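Local coordinates for protein succinate-acetate/proton symporter SatP (Escherichia coli K-12, PDB 5ZUG) that forms a hexameric channel that probably carries acetate, and perhaps also succinate, across the bacterial membrane, at residues N97-L105 / A141-A149. Numbering follows the deposited sequence.
Sequences NAQFLGVYL and AIGNIAGNA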
ATOM      1  N   ASN A  97       3.475  30.477   4.588  1.00100.99           N
ATOM      2  CA  ASN A  97       3.485  31.892   4.434  1.00 93.57           C
ATOM      3  C   ASN A  97       2.297  31.873   3.602  1.00102.97           C
ATOM      4  O   ASN A  97       1.917  30.828   3.210  1.00107.29           O
ATOM      5  CB  ASN A  97       4.659  32.309   3.584  1.00103.29           C
ATOM      6  CG  ASN A  97       4.908  33.796   3.610  1.00112.82           C
ATOM      7  OD1 ASN A  97       4.644  34.472   4.605  1.00110.24           O
ATOM      8  ND2 ASN A  97       5.423  34.311   2.528  1.00122.98           N
ATOM      9  N   ALA A  98       1.726  33.010   3.289  1.00101.79           N
ATOM     10  CA  ALA A  98       0.540  33.028   2.483  1.00104.84           C
ATOM     11  C   ALA A  98       0.903  33.201   1.069  1.00102.53           C
ATOM     12  O   ALA A  98       0.566  32.435   0.191  1.00100.69           O
ATOM     13  CB  ALA A  98      -0.315  34.172   2.903  1.00101.87           C
ATOM     14  N   GLN A  99       1.608  34.254   0.836  1.00105.51           N
ATOM     15  CA  GLN A  99       1.993  34.510  -0.549  1.00103.77           C
ATOM     16  C   GLN A  99       2.548  33.259  -1.212  1.00100.97           C
ATOM     17  O   GLN A  99       2.233  32.986  -2.378  1.00100.85           O
ATOM     18  CB  GLN A  99       2.970  35.681  -0.648  1.00108.63           C
ATOM     19  CG  GLN A  99       2.299  37.017  -0.348  1.00115.28           C
ATOM     20  CD  GLN A  99       3.268  38.161  -0.210  1.00119.69           C
ATOM     21  OE1 GLN A  99       4.447  37.961   0.075  1.00129.21           O
ATOM     22  NE2 GLN A  99       2.788  39.375  -0.480  1.00120.25           N
ATOM     23  N   PHE A 100       3.337  32.465  -0.482  1.00 96.33           N
ATOM     24  CA  PHE A 100       3.791  31.209  -1.063  1.00 93.88           C
ATOM     25  C   PHE A 100       2.563  30.339  -1.311  1.00 93.90           C
ATOM     26  O   PHE A 100       2.430  29.734  -2.380  1.00 93.36           O
ATOM     27  CB  PHE A 100       4.857  30.556  -0.184  1.00 93.14           C
ATOM     28  CG  PHE A 100       5.846  29.711  -0.956  1.00 91.58           C
ATOM     29  CD1 PHE A 100       5.817  29.682  -2.348  1.00 92.24           C
ATOM     30  CD2 PHE A 100       6.831  28.985  -0.294  1.00 85.33           C
ATOM     31  CE1 PHE A 100       6.735  28.926  -3.071  1.00 93.70           C
ATOM     32  CE2 PHE A 100       7.751  28.227  -1.002  1.00 90.57           C
ATOM     33  CZ  PHE A 100       7.707  28.200  -2.394  1.00 98.74           C
ATOM     34  N   LEU A 101       1.645  30.279  -0.335  1.00 94.96           N
ATOM     35  CA  LEU A 101       0.372  29.597  -0.573  1.00 92.93           C
ATOM     36  C   LEU A 101      -0.336  30.159  -1.806  1.00 94.92           C
ATOM     37  O   LEU A 101      -0.892  29.401  -2.612  1.00 97.68           O
ATOM     38  CB  LEU A 101      -0.545  29.707   0.645  1.00 87.18           C
ATOM     39  CG  LEU A 101      -1.715  28.721   0.602  1.00 81.92           C
ATOM     40  CD1 LEU A 101      -1.198  27.358   1.023  1.00 83.68           C
ATOM     41  CD2 LEU A 101      -2.891  29.132   1.460  1.00 81.13           C
ATOM     42  N   GLY A 102      -0.331  31.484  -1.968  1.00 89.46           N
ATOM     43  CA  GLY A 102      -0.923  32.071  -3.158  1.00 90.34           C
ATOM     44  C   GLY A 102      -0.207  31.669  -4.435  1.00 90.99           C
ATOM     45  O   GLY A 102      -0.834  31.507  -5.488  1.00 84.91           O
ATOM     46  N   VAL A 103       1.121  31.592  -4.386  1.00 89.84           N
ATOM     47  CA  VAL A 103       1.870  31.187  -5.572  1.00 92.50           C
ATOM     48  C   VAL A 103       1.628  29.707  -5.860  1.00 89.99           C
ATOM     49  O   VAL A 103       1.533  29.276  -7.017  1.00 86.65           O
ATOM     50  CB  VAL A 103       3.365  31.513  -5.383  1.00 90.96           C
ATOM     51  CG1 VAL A 103       4.164  31.049  -6.581  1.00 90.78           C
ATOM     52  CG2 VAL A 103       3.557  33.008  -5.125  1.00 85.13           C
ATOM     53  N   TYR A 104       1.538  28.910  -4.796  1.00 90.41           N
ATOM     54  CA  TYR A 104       1.200  27.497  -4.898  1.00 86.86           C
ATOM     55  C   TYR A 104      -0.177  27.306  -5.526  1.00 87.41           C
ATOM     56  O   TYR A 104      -0.317  26.577  -6.519  1.00 88.22           O
ATOM     57  CB  TYR A 104       1.307  26.895  -3.499  1.00 77.20           C
ATOM     58  CG  TYR A 104       0.482  25.686  -3.156  1.00 85.28           C
ATOM     59  CD1 TYR A 104      -0.776  25.831  -2.589  1.00 87.29           C
ATOM     60  CD2 TYR A 104       0.973  24.401  -3.328  1.00 81.33           C
ATOM     61  CE1 TYR A 104      -1.531  24.735  -2.224  1.00 80.32           C
ATOM     62  CE2 TYR A 104       0.222  23.304  -2.965  1.00 79.51           C
ATOM     63  CZ  TYR A 104      -1.026  23.476  -2.407  1.00 73.08           C
ATOM     64  OH  TYR A 104      -1.775  22.386  -2.028  1.00 71.93           O
ATOM     65  N   LEU A 105      -1.211  27.944  -4.958  1.00 81.75           N
ATOM     66  CA  LEU A 105      -2.531  27.918  -5.596  1.00 90.05           C
ATOM     67  C   LEU A 105      -2.514  28.583  -6.976  1.00 92.32           C
ATOM     68  O   LEU A 105      -3.349  28.263  -7.833  1.00 87.07           O
ATOM     69  CB  LEU A 105      -3.592  28.579  -4.716  1.00 87.24           C
ATOM     70  CG  LEU A 105      -3.899  27.897  -3.391  1.00 86.43           C
ATOM     71  CD1 LEU A 105      -4.572  28.882  -2.437  1.00 89.99           C
ATOM     72  CD2 LEU A 105      -4.740  26.673  -3.626  1.00 85.53           C
ATOM     73  N   ALA A 141      -5.412  32.726  -5.213  1.00 91.40           N
ATOM     74  CA  ALA A 141      -4.020  33.138  -5.326  1.00 97.46           C
ATOM     75  C   ALA A 141      -3.886  34.641  -5.085  1.00 99.48           C
ATOM     76  O   ALA A 141      -2.982  35.084  -4.364  1.00101.59           O
ATOM     77  CB  ALA A 141      -3.462  32.741  -6.695  1.00 92.30           C
ATOM     78  N   ILE A 142      -4.805  35.433  -5.652  1.00 98.38           N
ATOM     79  CA  ILE A 142      -4.795  36.886  -5.452  1.00103.59           C
ATOM     80  C   ILE A 142      -5.116  37.250  -3.998  1.00103.83           C
ATOM     81  O   ILE A 142      -4.353  37.958  -3.328  1.00101.41           O
ATOM     82  CB  ILE A 142      -5.782  37.571  -6.416  1.00101.83           C
ATOM     83  CG1 ILE A 142      -5.337  37.405  -7.872  1.00 90.09           C
ATOM     84  CG2 ILE A 142      -5.955  39.022  -6.027  1.00103.68           C
ATOM     85  CD1 ILE A 142      -3.991  38.022  -8.146  1.00101.62           C
ATOM     86  N   GLY A 143      -6.269  36.790  -3.501  1.00100.74           N
ATOM     87  CA  GLY A 143      -6.699  37.070  -2.143  1.00 94.73           C
ATOM     88  C   GLY A 143      -5.710  36.647  -1.084  1.00 99.57           C
ATOM     89  O   GLY A 143      -5.762  37.158   0.039  1.00102.55           O
ATOM     90  N   ASN A 144      -4.823  35.707  -1.399  1.00100.49           N
ATOM     91  CA  ASN A 144      -3.801  35.271  -0.451  1.00101.78           C
ATOM     92  C   ASN A 144      -2.510  36.060  -0.586  1.00101.15           C
ATOM     93  O   ASN A 144      -1.853  36.340   0.424  1.00 97.77           O
ATOM     94  CB  ASN A 144      -3.517  33.781  -0.646  1.00100.95           C
ATOM     95  CG  ASN A 144      -4.392  32.905   0.212  1.00 95.92           C
ATOM     96  OD1 ASN A 144      -4.115  32.710   1.398  1.00 98.47           O
ATOM     97  ND2 ASN A 144      -5.501  32.437  -0.354  1.00 96.46           N
ATOM     98  N   ILE A 145      -2.139  36.424  -1.821  1.00101.18           N
ATOM     99  CA  ILE A 145      -0.976  37.282  -2.036  1.00105.60           C
ATOM    100  C   ILE A 145      -1.274  38.717  -1.595  1.00105.03           C
ATOM    101  O   ILE A 145      -0.452  39.353  -0.923  1.00104.37           O
ATOM    102  CB  ILE A 145      -0.497  37.195  -3.504  1.00102.41           C
ATOM    103  CG1 ILE A 145       0.125  35.817  -3.793  1.00 95.51           C
ATOM    104  CG2 ILE A 145       0.490  38.306  -3.845  1.00101.65           C
ATOM    105  CD1 ILE A 145       0.273  35.488  -5.274  1.00 85.24           C
ATOM    106  N   ALA A 146      -2.483  39.215  -1.884  1.00107.11           N
ATOM    107  CA  ALA A 146      -2.848  40.596  -1.564  1.00106.92           C
ATOM    108  C   ALA A 146      -3.314  40.777  -0.116  1.00106.23           C
ATOM    109  O   ALA A 146      -3.172  41.868   0.446  1.00108.59           O
ATOM    110  CB  ALA A 146      -3.944  41.076  -2.521  1.00102.11           C
ATOM    111  N   GLY A 147      -3.888  39.753   0.494  1.00104.68           N
ATOM    112  CA  GLY A 147      -4.387  39.851   1.850  1.00101.34           C
ATOM    113  C   GLY A 147      -5.852  40.211   1.944  1.00102.09           C
ATOM    114  O   GLY A 147      -6.327  40.536   3.040  1.00103.22           O
ATOM    115  N   ASN A 148      -6.587  40.150   0.833  1.00 96.24           N
ATOM    116  CA  ASN A 148      -8.006  40.486   0.832  1.00 98.29           C
ATOM    117  C   ASN A 148      -8.828  39.327   1.374  1.00 99.14           C
ATOM    118  O   ASN A 148      -9.059  38.332   0.676  1.00 95.92           O
ATOM    119  CB  ASN A 148      -8.480  40.850  -0.572  1.00101.22           C
ATOM    120  CG  ASN A 148      -7.907  42.144  -1.061  1.00108.26           C
ATOM    121  OD1 ASN A 148      -7.859  43.119  -0.316  1.00115.49           O
ATOM    122  ND2 ASN A 148      -7.430  42.160  -2.304  1.00113.32           N
ATOM    123  N   ALA A 149      -9.328  39.477   2.597  1.00 96.25           N
ATOM    124  CA  ALA A 149     -10.360  38.557   3.030  1.00 96.38           C
ATOM    125  C   ALA A 149     -11.548  38.638   2.087  1.00101.39           C
ATOM    126  O   ALA A 149     -12.277  37.653   1.923  1.00106.15           O
ATOM    127  CB  ALA A 149     -10.798  38.858   4.457  1.00 90.87           C
TER
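Ile145 O lies almost in the plane of the Gln99 side-chain amide, and NE2 donates a hydrogen bond to it over 3.3 Å, close to straight at 167°. The second flat group, the amide of Asn144, has the methyl carbon CD2 of Leu101 3.8 Å from OD1 and CD1 of Leu105 4.2 Å from ND2. That ND2 bonds back to Leu140 O within its own helix, which helps fix the turn of the amide. As a knob, Asn144 fits a hole formed by Ala98, Leu101, Gly102 and Leu105.

Gly102 brings the backbones together: its CA is 3.9 Å from that of Ala141, while Ala141 CB meets Gly102 O. Ile145 lays its chain along this glycine; with CG1 anti to the carbonyl carbon (chi1 -70°), CD1 reaches Gly102 C at 3.9 Å and the CG2 methyl of Val103 at 4.1 Å.

The two helices, 98-117 and 124-146, run antiparallel here, their segment axes 7.5 Å apart at 162°. On the far side, Phe100 stacks on Phe34 of a neighbouring subunit, so helix 98-117 joins this intrachain pair to the hexamer interface. Chemically, Asn144 and Ile145 supply most of the buried surface of 141-149, packing against the glycine backbone, with Ala98 and Ala141 adding small side chains; Gln99 contributes a single, fairly long hydrogen bond at the exposed end, to a carbonyl in the last turn of helix 124-146.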